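D-threo-3-hydroxyaspartate dehydratase (Delftia, PDB 3WQC) uses pyridoxal 5'-phosphate and a divalent metal to deaminate D-threo-3-hydroxyaspartate to oxaloacetate and ammonium, and also acts as a dehydratase on related hydroxyaspartates and D-serine. Local coordinates at residues 50-55 / 72-77; 92-97 / 116-121; 138-143 / 173-178; 177-182 / 221-226. One frame throughout, in Å; residues are numbered along the deposited sequence.

Contact 1 of 4, residues 50-55 / 72-77; sequences PHVKTS and ITVSTL. With PLP (pyridoxal-5'-phosphate), chain J.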
loop_
_atom_site.group_PDB
_atom_site.type_symbol
_atom_site.label_atom_id
_atom_site.label_comp_id
_atom_site.label_asym_id
_atom_site.label_seq_id
_atom_site.Cartn_x
_atom_site.Cartn_y
_atom_site.Cartn_z
ATOM N N PRO B 50 13.788 8.672 -16.987
ATOM C CA PRO B 50 12.643 8.669 -16.045
ATOM C C PRO B 50 12.750 7.467 -15.119
ATOM O O PRO B 50 13.159 6.343 -15.510
ATOM C CB PRO B 50 11.404 8.532 -16.977
ATOM C CG PRO B 50 11.920 8.059 -18.325
ATOM C CD PRO B 50 13.401 8.566 -18.401
ATOM N N HIS B 51 12.293 7.714 -13.915
ATOM C CA HIS B 51 12.190 6.609 -12.911
ATOM C C HIS B 51 10.809 6.008 -12.979
ATOM O O HIS B 51 9.828 6.682 -12.652
ATOM C CB HIS B 51 12.500 7.168 -11.491
ATOM C CG HIS B 51 13.010 6.062 -10.630
ATOM N ND1 HIS B 51 12.372 4.814 -10.573
ATOM C CD2 HIS B 51 14.154 5.972 -9.806
ATOM C CE1 HIS B 51 13.111 3.985 -9.817
ATOM N NE2 HIS B 51 14.168 4.712 -9.304
ATOM N N VAL B 52 10.725 4.759 -13.425
ATOM C CA VAL B 52 9.423 4.109 -13.624
ATOM C C VAL B 52 8.867 3.550 -12.322
ATOM O O VAL B 52 7.782 2.971 -12.379
ATOM C CB VAL B 52 9.497 2.994 -14.719
ATOM C CG1 VAL B 52 9.870 3.645 -16.064
ATOM C CG2 VAL B 52 10.434 1.838 -14.341
ATOM N N LYS B 53 9.514 3.772 -11.173
ATOM C CA LYS B 53 8.950 3.192 -9.958
ATOM C C LYS B 53 7.610 3.845 -9.621
ATOM O O LYS B 53 6.802 3.250 -8.863
ATOM C CB LYS B 53 9.868 3.321 -8.778
ATOM C CG LYS B 53 9.989 4.727 -8.206
ATOM C CD LYS B 53 11.018 4.631 -7.061
ATOM C CE LYS B 53 11.004 5.959 -6.369
ATOM N NZ LYS B 53 12.357 6.534 -6.173
ATOM N N THR B 54 7.287 5.030 -10.196
ATOM C CA THR B 54 6.024 5.716 -9.860
ATOM C C THR B 54 4.878 4.939 -10.582
ATOM O O THR B 54 3.789 4.820 -9.921
ATOM C CB THR B 54 6.075 7.143 -10.437
ATOM O OG1 THR B 54 7.049 7.845 -9.617
ATOM C CG2 THR B 54 4.734 7.860 -10.324
ATOM N N SER B 55 5.033 4.477 -11.844
ATOM C CA SER B 55 3.878 3.872 -12.541
ATOM C C SER B 55 4.059 2.407 -12.746
ATOM O O SER B 55 3.072 1.654 -12.815
ATOM C CB SER B 55 3.727 4.524 -13.969
ATOM O OG SER B 55 4.748 4.050 -14.877
ATOM N N ILE B 72 15.721 4.170 -18.752
ATOM C CA ILE B 72 14.888 4.318 -17.590
ATOM C C ILE B 72 15.724 4.002 -16.330
ATOM O O ILE B 72 16.792 3.360 -16.407
ATOM C CB ILE B 72 13.665 3.334 -17.610
ATOM C CG1 ILE B 72 14.102 1.841 -17.581
ATOM C CG2 ILE B 72 12.731 3.654 -18.800
ATOM C CD1 ILE B 72 12.939 0.836 -17.566
ATOM N N THR B 73 15.126 4.365 -15.202
ATOM C CA THR B 73 15.631 3.960 -13.883
ATOM C C THR B 73 14.568 3.069 -13.274
ATOM O O THR B 73 13.339 3.349 -13.412
ATOM C CB THR B 73 15.793 5.178 -12.932
ATOM O OG1 THR B 73 16.485 6.238 -13.642
ATOM C CG2 THR B 73 16.644 4.810 -11.724
ATOM N N VAL B 74 14.996 1.985 -12.611
ATOM C CA VAL B 74 14.046 1.061 -11.984
ATOM C C VAL B 74 14.448 0.929 -10.503
ATOM O O VAL B 74 15.617 1.120 -10.101
ATOM C CB VAL B 74 14.018 -0.355 -12.620
ATOM C CG1 VAL B 74 13.515 -0.180 -14.072
ATOM C CG2 VAL B 74 15.374 -1.055 -12.586
ATOM N N SER B 75 13.455 0.538 -9.673
ATOM C CA SER B 75 13.656 0.362 -8.218
ATOM C C SER B 75 13.779 -1.110 -7.823
ATOM O O SER B 75 14.024 -1.367 -6.633
ATOM C CB SER B 75 12.563 1.036 -7.407
ATOM O OG SER B 75 11.310 0.337 -7.522
ATOM N N THR B 76 13.578 -2.047 -8.748
ATOM C CA THR B 76 13.618 -3.482 -8.476
ATOM C C THR B 76 14.088 -4.209 -9.738
ATOM O O THR B 76 13.864 -3.674 -10.843
ATOM C CB THR B 76 12.240 -4.059 -8.090
ATOM O OG1 THR B 76 11.304 -3.879 -9.186
ATOM C CG2 THR B 76 11.660 -3.419 -6.829
ATOM N N LEU B 77 14.676 -5.397 -9.585
ATOM C CA LEU B 77 15.003 -6.180 -10.790
ATOM C C LEU B 77 13.713 -6.701 -11.471
ATOM O O LEU B 77 13.776 -6.970 -12.666
ATOM C CB LEU B 77 16.037 -7.292 -10.538
ATOM C CG LEU B 77 17.410 -6.718 -10.195
ATOM C CD1 LEU B 77 18.347 -7.893 -9.971
ATOM C CD2 LEU B 77 17.918 -5.788 -11.327
HETATM N N1 PLP J . 16.405 8.564 -8.264
HETATM C C2 PLP J . 16.305 7.626 -7.301
HETATM C C2A PLP J . 17.522 6.854 -6.845
HETATM C C3 PLP J . 15.009 7.358 -6.725
HETATM O O3 PLP J . 14.909 6.418 -5.797
HETATM C C4 PLP J . 13.888 8.132 -7.192
HETATM C C4A PLP J . 12.598 7.846 -6.657
HETATM C C5 PLP J . 14.092 9.103 -8.217
HETATM C C6 PLP J . 15.397 9.338 -8.676
HETATM C C5A PLP J . 12.951 9.943 -8.736
HETATM O O4P PLP J . 12.500 10.872 -7.646
HETATM P P PLP J . 11.066 11.561 -7.831
HETATM O O1P PLP J . 11.103 12.078 -9.220
HETATM O O2P PLP J . 11.085 12.647 -6.812
HETATM O O3P PLP J . 10.008 10.547 -7.681
#

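Contact 2 of 4, residues 92-97 / 116-121; sequences LYAVSM and KLIVDS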
loop_
_atom_site.group_PDB
_atom_site.type_symbol
_atom_site.label_atom_id
_atom_site.label_comp_id
_atom_site.label_asym_id
_atom_site.label_seq_id
_atom_site.Cartn_x
_atom_site.Cartn_y
_atom_site.Cartn_z
ATOM N N LEU B 92 18.824 1.396 -15.569
ATOM C CA LEU B 92 19.647 1.606 -14.342
ATOM C C LEU B 92 18.874 1.122 -13.143
ATOM O O LEU B 92 17.759 1.647 -12.888
ATOM C CB LEU B 92 19.881 3.132 -14.202
ATOM C CG LEU B 92 20.534 3.612 -12.883
ATOM C CD1 LEU B 92 21.982 3.060 -12.765
ATOM C CD2 LEU B 92 20.480 5.165 -12.815
ATOM N N TYR B 93 19.428 0.168 -12.404
ATOM C CA TYR B 93 18.789 -0.333 -11.194
ATOM C C TYR B 93 19.347 0.454 -10.021
ATOM O O TYR B 93 20.486 0.232 -9.556
ATOM C CB TYR B 93 19.054 -1.834 -11.058
ATOM C CG TYR B 93 18.596 -2.385 -9.729
ATOM C CD1 TYR B 93 17.418 -1.978 -9.061
ATOM C CD2 TYR B 93 19.415 -3.364 -9.117
ATOM C CE1 TYR B 93 17.059 -2.548 -7.797
ATOM C CE2 TYR B 93 19.047 -3.960 -7.902
ATOM C CZ TYR B 93 17.885 -3.545 -7.252
ATOM O OH TYR B 93 17.535 -4.076 -6.030
ATOM N N ALA B 94 18.592 1.493 -9.582
ATOM C CA ALA B 94 19.151 2.537 -8.679
ATOM C C ALA B 94 18.831 2.208 -7.214
ATOM O O ALA B 94 18.318 3.074 -6.466
ATOM C CB ALA B 94 18.659 3.943 -9.088
ATOM N N VAL B 95 19.189 0.998 -6.794
ATOM C CA VAL B 95 19.125 0.635 -5.358
ATOM C C VAL B 95 20.454 -0.123 -5.112
ATOM O O VAL B 95 20.785 -0.997 -5.896
ATOM C CB VAL B 95 17.926 -0.318 -5.028
ATOM C CG1 VAL B 95 17.949 -0.760 -3.571
ATOM C CG2 VAL B 95 16.608 0.439 -5.328
ATOM N N SER B 96 21.149 0.209 -4.011
ATOM C CA SER B 96 22.451 -0.413 -3.670
ATOM C C SER B 96 22.353 -1.919 -3.914
ATOM O O SER B 96 21.478 -2.613 -3.364
ATOM C CB SER B 96 22.698 -0.204 -2.162
ATOM O OG SER B 96 22.700 1.134 -1.779
ATOM N N MET B 97 23.280 -2.481 -4.708
ATOM C CA MET B 97 23.148 -3.860 -5.185
ATOM C C MET B 97 23.348 -4.864 -4.049
ATOM O O MET B 97 24.399 -4.797 -3.325
ATOM C CB MET B 97 24.174 -4.103 -6.292
ATOM C CG MET B 97 24.058 -5.498 -6.876
ATOM S SD MET B 97 22.406 -5.758 -7.621
ATOM C CE MET B 97 22.677 -7.429 -8.252
ATOM N N LYS B 116 22.575 -1.477 -15.607
ATOM C CA LYS B 116 23.611 -0.835 -14.750
ATOM C C LYS B 116 23.228 -1.031 -13.305
ATOM O O LYS B 116 22.025 -0.939 -12.933
ATOM C CB LYS B 116 23.679 0.683 -15.027
ATOM C CG LYS B 116 24.409 1.053 -16.302
ATOM C CD LYS B 116 23.886 0.730 -17.538
ATOM C CE LYS B 116 22.726 1.680 -17.877
ATOM N NZ LYS B 116 22.743 1.423 -19.404
ATOM N N LEU B 117 24.209 -1.314 -12.459
ATOM C CA LEU B 117 24.020 -1.521 -11.004
ATOM C C LEU B 117 24.694 -0.367 -10.255
ATOM O O LEU B 117 25.555 0.329 -10.859
ATOM C CB LEU B 117 24.685 -2.865 -10.566
ATOM C CG LEU B 117 24.252 -4.056 -11.411
ATOM C CD1 LEU B 117 24.983 -5.322 -10.930
ATOM C CD2 LEU B 117 22.686 -4.265 -11.243
ATOM N N ILE B 118 24.383 -0.202 -8.972
ATOM C CA ILE B 118 24.997 0.865 -8.187
ATOM C C ILE B 118 25.505 0.269 -6.894
ATOM O O ILE B 118 24.944 -0.694 -6.336
ATOM C CB ILE B 118 24.026 2.058 -7.943
ATOM C CG1 ILE B 118 22.956 1.751 -6.897
ATOM C CG2 ILE B 118 23.422 2.533 -9.288
ATOM C CD1 ILE B 118 22.135 3.009 -6.532
ATOM N N VAL B 119 26.576 0.874 -6.357
ATOM C CA VAL B 119 27.124 0.485 -5.041
ATOM C C VAL B 119 27.541 1.755 -4.299
ATOM O O VAL B 119 27.809 2.804 -4.914
ATOM C CB VAL B 119 28.344 -0.498 -5.104
ATOM C CG1 VAL B 119 27.923 -1.783 -5.811
ATOM C CG2 VAL B 119 29.553 0.129 -5.772
ATOM N N ASP B 120 27.797 1.588 -3.001
ATOM C CA ASP B 120 28.360 2.668 -2.157
ATOM C C ASP B 120 29.333 2.144 -1.108
ATOM O O ASP B 120 29.620 2.879 -0.132
ATOM C CB ASP B 120 27.283 3.545 -1.526
ATOM C CG ASP B 120 26.482 2.850 -0.488
ATOM O OD1 ASP B 120 26.687 1.651 -0.200
ATOM O OD2 ASP B 120 25.590 3.523 0.131
ATOM N N SER B 121 29.881 0.926 -1.346
ATOM C CA SER B 121 30.755 0.351 -0.370
ATOM C C SER B 121 31.829 -0.492 -1.077
ATOM O O SER B 121 31.593 -1.017 -2.164
ATOM C CB SER B 121 29.983 -0.503 0.662
ATOM O OG SER B 121 29.415 -1.650 0.027
HETATM O O HOH W 1 22.092 -1.725 -8.248
HETATM O O HOH W 2 23.255 1.480 0.686
#

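Contact 3 of 4, residues 138-143 / 173-178; sequences AFEVWI and GMRLGG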
loop_
_atom_site.group_PDB
_atom_site.type_symbol
_atom_site.label_atom_id
_atom_site.label_comp_id
_atom_site.label_asym_id
_atom_site.label_seq_id
_atom_site.Cartn_x
_atom_site.Cartn_y
_atom_site.Cartn_z
ATOM N N ALA B 138 31.802 -8.221 -17.380
ATOM C CA ALA B 138 32.266 -6.902 -16.969
ATOM C C ALA B 138 30.988 -6.098 -16.666
ATOM O O ALA B 138 30.464 -5.342 -17.496
ATOM C CB ALA B 138 33.111 -6.239 -18.018
ATOM N N PHE B 139 30.470 -6.278 -15.468
ATOM C CA PHE B 139 29.288 -5.476 -15.076
ATOM C C PHE B 139 29.558 -3.998 -15.159
ATOM O O PHE B 139 30.720 -3.569 -14.800
ATOM C CB PHE B 139 28.918 -5.754 -13.595
ATOM C CG PHE B 139 28.316 -7.147 -13.399
ATOM C CD1 PHE B 139 26.926 -7.327 -13.664
ATOM C CD2 PHE B 139 29.068 -8.250 -12.923
ATOM C CE1 PHE B 139 26.326 -8.602 -13.432
ATOM C CE2 PHE B 139 28.498 -9.485 -12.742
ATOM C CZ PHE B 139 27.126 -9.677 -12.982
ATOM N N GLU B 140 28.529 -3.187 -15.500
ATOM C CA GLU B 140 28.678 -1.738 -15.425
ATOM C C GLU B 140 28.131 -1.324 -14.066
ATOM O O GLU B 140 26.949 -1.664 -13.714
ATOM C CB GLU B 140 27.897 -1.056 -16.543
ATOM C CG GLU B 140 28.097 0.462 -16.427
ATOM C CD GLU B 140 27.575 1.223 -17.620
ATOM O OE1 GLU B 140 27.451 2.495 -17.464
ATOM O OE2 GLU B 140 27.365 0.648 -18.746
ATOM N N VAL B 141 28.898 -0.560 -13.299
ATOM C CA VAL B 141 28.549 -0.205 -11.943
ATOM C C VAL B 141 28.808 1.284 -11.792
ATOM O O VAL B 141 29.850 1.805 -12.230
ATOM C CB VAL B 141 29.374 -0.990 -10.901
ATOM C CG1 VAL B 141 28.919 -0.670 -9.474
ATOM C CG2 VAL B 141 29.301 -2.497 -11.166
ATOM N N TRP B 142 27.814 1.978 -11.200
ATOM C CA TRP B 142 27.973 3.393 -10.849
ATOM C C TRP B 142 28.098 3.500 -9.369
ATOM O O TRP B 142 27.576 2.657 -8.610
ATOM C CB TRP B 142 26.779 4.223 -11.305
ATOM C CG TRP B 142 26.573 4.199 -12.805
ATOM C CD1 TRP B 142 27.205 3.466 -13.819
ATOM C CD2 TRP B 142 25.522 4.962 -13.472
ATOM N NE1 TRP B 142 26.611 3.715 -15.037
ATOM C CE2 TRP B 142 25.573 4.620 -14.879
ATOM C CE3 TRP B 142 24.520 5.843 -13.010
ATOM C CZ2 TRP B 142 24.650 5.167 -15.816
ATOM C CZ3 TRP B 142 23.590 6.385 -13.932
ATOM C CH2 TRP B 142 23.668 6.044 -15.319
ATOM N N ILE B 143 28.738 4.581 -8.892
ATOM C CA ILE B 143 28.931 4.760 -7.431
ATOM C C ILE B 143 27.882 5.758 -6.961
ATOM O O ILE B 143 27.775 6.897 -7.513
ATOM C CB ILE B 143 30.353 5.230 -7.087
ATOM C CG1 ILE B 143 31.373 4.166 -7.634
ATOM C CG2 ILE B 143 30.434 5.483 -5.564
ATOM C CD1 ILE B 143 32.835 4.643 -7.496
ATOM N N GLY B 173 38.173 -5.343 -13.153
ATOM C CA GLY B 173 37.694 -5.636 -14.506
ATOM C C GLY B 173 36.259 -5.318 -14.787
ATOM O O GLY B 173 35.713 -5.638 -15.860
ATOM N N MET B 174 35.653 -4.590 -13.850
ATOM C CA MET B 174 34.294 -4.101 -14.128
ATOM C C MET B 174 34.330 -2.746 -14.806
ATOM O O MET B 174 35.413 -2.104 -14.925
ATOM C CB MET B 174 33.538 -3.962 -12.793
ATOM C CG MET B 174 33.544 -5.262 -11.922
ATOM S SD MET B 174 32.757 -6.701 -12.817
ATOM C CE MET B 174 34.180 -7.760 -13.228
ATOM N N ARG B 175 33.172 -2.290 -15.310
ATOM C CA ARG B 175 33.118 -1.012 -16.013
ATOM C C ARG B 175 32.604 0.002 -15.009
ATOM O O ARG B 175 31.386 -0.022 -14.662
ATOM C CB ARG B 175 32.144 -1.097 -17.219
ATOM C CG ARG B 175 31.871 0.262 -17.903
ATOM C CD ARG B 175 30.961 0.132 -19.166
ATOM N NE ARG B 175 31.635 -0.625 -20.187
ATOM C CZ ARG B 175 31.348 -0.536 -21.467
ATOM N NH1 ARG B 175 32.051 -1.222 -22.341
ATOM N NH2 ARG B 175 30.333 0.217 -21.860
ATOM N N LEU B 176 33.448 0.897 -14.511
ATOM C CA LEU B 176 33.015 1.958 -13.606
ATOM C C LEU B 176 32.386 3.024 -14.519
ATOM O O LEU B 176 33.053 3.739 -15.312
ATOM C CB LEU B 176 34.244 2.522 -12.890
ATOM C CG LEU B 176 33.973 3.708 -12.011
ATOM C CD1 LEU B 176 32.917 3.635 -11.030
ATOM C CD2 LEU B 176 35.240 4.269 -11.301
ATOM N N GLY B 177 31.060 3.109 -14.516
ATOM C CA GLY B 177 30.351 3.806 -15.558
ATOM C C GLY B 177 29.935 5.211 -15.192
ATOM O O GLY B 177 29.489 5.996 -16.069
ATOM N N GLY B 178 30.018 5.594 -13.900
ATOM C CA GLY B 178 29.490 6.896 -13.545
ATOM C C GLY B 178 29.271 7.000 -12.055
ATOM O O GLY B 178 29.561 6.087 -11.273
HETATM O O HOH W 3 28.871 4.696 -18.443
#

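Contact 4 of 4, residues 177-182 / 221-226; sequences GGVLTH and PVVSVG. With PLP (pyridoxal-5'-phosphate), chain J.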
loop_
_atom_site.group_PDB
_atom_site.type_symbol
_atom_site.label_atom_id
_atom_site.label_comp_id
_atom_site.label_asym_id
_atom_site.label_seq_id
_atom_site.Cartn_x
_atom_site.Cartn_y
_atom_site.Cartn_z
ATOM N N GLY B 177 31.060 3.109 -14.516
ATOM C CA GLY B 177 30.351 3.806 -15.558
ATOM C C GLY B 177 29.935 5.211 -15.192
ATOM O O GLY B 177 29.489 5.996 -16.069
ATOM N N GLY B 178 30.018 5.594 -13.900
ATOM C CA GLY B 178 29.490 6.896 -13.545
ATOM C C GLY B 178 29.271 7.000 -12.055
ATOM O O GLY B 178 29.561 6.087 -11.273
ATOM N N VAL B 179 28.698 8.168 -11.670
ATOM C CA VAL B 179 28.240 8.433 -10.307
ATOM C C VAL B 179 26.799 8.902 -10.385
ATOM O O VAL B 179 26.356 9.494 -11.400
ATOM C CB VAL B 179 29.064 9.534 -9.570
ATOM C CG1 VAL B 179 30.426 8.930 -9.204
ATOM C CG2 VAL B 179 29.278 10.808 -10.435
ATOM N N LEU B 180 26.020 8.673 -9.311
ATOM C CA LEU B 180 24.669 9.184 -9.296
ATOM C C LEU B 180 24.350 9.665 -7.878
ATOM O O LEU B 180 24.930 9.134 -6.889
ATOM C CB LEU B 180 23.601 8.139 -9.739
ATOM C CG LEU B 180 23.276 7.010 -8.742
ATOM C CD1 LEU B 180 21.929 6.343 -9.146
ATOM C CD2 LEU B 180 24.378 5.919 -8.651
ATOM N N THR B 181 23.365 10.570 -7.761
ATOM C CA THR B 181 22.922 11.004 -6.460
ATOM C C THR B 181 21.418 11.270 -6.570
ATOM O O THR B 181 20.939 11.589 -7.700
ATOM C CB THR B 181 23.660 12.294 -5.954
ATOM O OG1 THR B 181 23.307 12.441 -4.560
ATOM C CG2 THR B 181 23.270 13.506 -6.734
ATOM N N HIS B 182 20.700 11.155 -5.438
ATOM C CA HIS B 182 19.304 11.524 -5.381
ATOM C C HIS B 182 19.102 12.397 -4.223
ATOM O O HIS B 182 19.245 11.939 -3.023
ATOM C CB HIS B 182 18.513 10.209 -5.192
ATOM C CG HIS B 182 17.048 10.376 -4.885
ATOM N ND1 HIS B 182 16.113 11.016 -5.732
ATOM C CD2 HIS B 182 16.319 9.953 -3.748
ATOM C CE1 HIS B 182 14.856 10.901 -5.120
ATOM N NE2 HIS B 182 14.992 10.323 -3.952
ATOM N N PRO B 221 32.183 8.392 -16.836
ATOM C CA PRO B 221 31.611 9.214 -17.933
ATOM C C PRO B 221 30.213 9.773 -17.614
ATOM O O PRO B 221 29.808 10.759 -18.250
ATOM C CB PRO B 221 31.630 8.258 -19.107
ATOM C CG PRO B 221 31.716 6.890 -18.494
ATOM C CD PRO B 221 32.508 7.004 -17.234
ATOM N N VAL B 222 29.428 9.086 -16.783
ATOM C CA VAL B 222 28.074 9.570 -16.510
ATOM C C VAL B 222 28.032 10.244 -15.147
ATOM O O VAL B 222 28.613 9.778 -14.134
ATOM C CB VAL B 222 27.049 8.392 -16.493
ATOM C CG1 VAL B 222 25.691 8.853 -15.871
ATOM C CG2 VAL B 222 26.944 7.812 -17.892
ATOM N N VAL B 223 27.333 11.371 -15.098
ATOM C CA VAL B 223 27.010 12.087 -13.834
ATOM C C VAL B 223 25.505 12.163 -13.863
ATOM O O VAL B 223 24.928 12.898 -14.690
ATOM C CB VAL B 223 27.671 13.442 -13.688
ATOM C CG1 VAL B 223 27.238 14.189 -12.436
ATOM C CG2 VAL B 223 29.178 13.248 -13.754
ATOM N N SER B 224 24.789 11.516 -12.919
ATOM C CA SER B 224 23.296 11.394 -12.934
ATOM C C SER B 224 22.795 11.970 -11.647
ATOM O O SER B 224 23.184 11.498 -10.524
ATOM C CB SER B 224 23.025 9.897 -13.074
ATOM O OG SER B 224 21.615 9.681 -13.080
ATOM N N VAL B 225 21.868 12.925 -11.717
ATOM C CA VAL B 225 21.253 13.510 -10.494
ATOM C C VAL B 225 19.757 13.384 -10.571
ATOM O O VAL B 225 19.234 13.174 -11.671
ATOM C CB VAL B 225 21.634 15.024 -10.279
ATOM C CG1 VAL B 225 23.179 15.164 -10.310
ATOM C CG2 VAL B 225 21.020 15.901 -11.403
ATOM N N GLY B 226 19.075 13.608 -9.461
ATOM C CA GLY B 226 17.661 14.037 -9.587
ATOM C C GLY B 226 16.715 13.564 -8.534
ATOM O O GLY B 226 16.824 12.469 -8.025
HETATM N N1 PLP J . 16.405 8.564 -8.264
HETATM C C2 PLP J . 16.305 7.626 -7.301
HETATM C C2A PLP J . 17.522 6.854 -6.845
HETATM C C3 PLP J . 15.009 7.358 -6.725
HETATM O O3 PLP J . 14.909 6.418 -5.797
HETATM C C4 PLP J . 13.888 8.132 -7.192
HETATM C C4A PLP J . 12.598 7.846 -6.657
HETATM C C5 PLP J . 14.092 9.103 -8.217
HETATM C C6 PLP J . 15.397 9.338 -8.676
HETATM C C5A PLP J . 12.951 9.943 -8.736
HETATM O O4P PLP J . 12.500 10.872 -7.646
HETATM P P PLP J . 11.066 11.561 -7.831
HETATM O O1P PLP J . 11.103 12.078 -9.220
HETATM O O2P PLP J . 11.085 12.647 -6.812
HETATM O O3P PLP J . 10.008 10.547 -7.681
#

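Contact 1 of 4, residues 50-55 / 72-77
Residues 50-53 run beside 72-75 in roughly the same direction, 25° apart, and the two backbones are bonded only at T73, whose N donates to P50 O at 2.8 Å and whose O receives V52 N at 3.0 Å. Between those two bonds, H51 has CG anti to its backbone N (chi1 -154°), which lays the imidazole across the T73 side chain. T73 CB stands over one ring face, 3.8 Å from the centroid, in a CH-pi contact; K53 CD lies over the opposite face, and S75 sits at the edge. H51 ND1 accepts K53 N at 3.1 Å, nearly in the ring plane, which fixes the ring's rotation. Compact branched residues suit the buried flank: V52 CG2 lies alongside V74 CG1 at 3.7 Å, and V52 CG1 meets I72 CG2. S75 turns its methylene to H51 and K53, while its hydroxyl bonds to E79. K53 NZ is joined to PLP C4A at 1.4 Å, and H51 CD2 touches PLP C4. This covalent link, in the loop after strand 47-48, is consistent with the internal aldimine of fold-type III PLP enzymes, whose barrel resembles that of alanine racemase.

Contact 2 of 4, residues 92-97 / 116-121
I118 packs under the turn where residues 94-96 swing away from strand 114-119, inside a right-handed beta-alpha-beta unit of the TIM-type barrel made by strand 90-93, helix 102-110 and strand 114-119. Its two branches divide the work. CG2 lies against Y93 O and, at 3.8 Å, L92 CD1, whereas chi1 of 75° turns CG1 toward V95, so that CD1 packs on A94 C at 3.5 Å. A beta-branched residue suits this place because one branch can lie on strand 90-93 and the other on the turn at A94 and V95.

The backbones pair in parallel through Y93 N to K116 O, 2.9 Å, and rejoin through M97 N to I118 O. Between these bonds the chain makes an inverse gamma turn centred on A94, and a water fills the interval: it accepts from I118 N and donates to Y93 O and V95 O, each at 2.8 Å. Three buried backbone groups are thus satisfied by one molecule.

Next to I118 in sequence, L117 turns to another side, where its CD2 meets the edge of the Y93 ring at CD2, 4.0 Å away, and M97 SD at 3.9 Å. The flexible, unbranched methionine bends at chi2 (61°) to lie across the leucine, and L102 and A105 of helix 102-110 close over both.

Further out, A94 touches PLP, its small methyl suiting a place beside the cofactor, and V95 packs on I275 of the second subunit. At the other end, K116 lays CB against L92 CD1, while its NZ forms salt bridges to D90 OD1 and D114 OD2.

Contact 3 of 4, residues 138-143 / 173-178
G173 O meets A138 CB at the start of this parallel strand pair, neighbours in the TIM-type barrel whose connection carries helix 159-171. G173 ends that helix in a Schellman motif, with a positive phi that glycine takes easily. M174 then folds back so that SD lies at the edge of the F139 ring, 4.0 Å from CD2, a Met-aromatic contact well suited to a pliable sulfur chain. R175 works mainly through its backbone, giving N to F139 O and taking V141 N at its O; its aliphatic CD packs by E140 OE2, while the charged ends stay beyond salt-bridge distance. On the other face, L176 CD1 meets I143 CD1 at 3.7 Å beneath helix 159-171.

At G177, N donates to V141 O at 2.9 Å. A side chain here would collide with E140 OE1 and W142 NE1, which are themselves tied by a nearly straight bond of 2.8 Å (177°) lying in the indole plane and meeting the carboxylate on its anti side, tilted out of the carboxylate plane. A water donates to both E140 OE1 and G177 O. Replacing W142 by leucine would probably leave E140 OE1 without its indole donor, with the water as its remaining partner described here, and uncover the glycines beneath the ring. G178, where a side chain would press on the preceding carbonyl, places CA over the five-membered ring of W142, 4.2 Å from its centroid and 18° off the normal.

Contact 4 of 4, residues 177-182 / 221-226
H182 spreads its imidazole over the cofactor, with PLP C3 3.8 Å above the centre of the ring plane and CE1 3.5 Å from PLP O4P. A chi1 of 171°, with CG turned opposite the main-chain N, brings the ring edge-on to G226, just past strand 222-225, where ND1 donates to G226 O at 2.8 Å. That bond lies in the imidazole plane, falls on a carbonyl lone pair and is almost straight (171°), so it sets the ring's rotation against the cofactor. The same G226 O touches PLP C6. G226 adopts a conformation other residues avoid, and its N makes a weak bond to T181 O. With an alanine in place of H182, the pyridine ring is likely to lose its cover on this side and G226 O its imidazole donor.

Behind the pocket these are neighbouring parallel strands of the alanine racemase-like TIM barrel, linked through helix 192-215. V222 O takes V179 N, V179 O takes S224 N, and S224 O takes T181 N at 2.9 Å. V179 CG2 and V223 CG2 lie side by side 4.1 Å apart, and with T181 these branched residues fill the layer against the helix; T181 CG2 also packs on V225 CG1. L180 and S224 face the other way, with CB atoms at 3.8 Å; the small serine sends its hydroxyl to E242 and R244. T181 OG1 bonds to I145 O on the neighbouring strand. At the far end V222 and G178 pair most closely, CA to CA 4.2 Å: a side chain on G178 would strike V222 O.

How the contacts relate
All four contacts reach one curled parallel sheet, contact 1 through strand 72-74 alone. Contact 1 is the most central, about 7 Å from the chain's centre, and it reaches the second subunit, as does contact 2; contact 3, centred about 25 Å out, has exposed residues at its margin. Contacts 1 and 4 meet PLP from the loops that follow strands, and A94 of contact 2 touches it too; contact 3, away from the cofactor, combines backbone bonds, glycines under an indole held by a glutamate, and apolar packing. Backbone bonds join I72 and V74 to L92, and L117 to E140 and W142. Contacts 3 and 4 share G177 and G178, and L180 of contact 4 packs on I118.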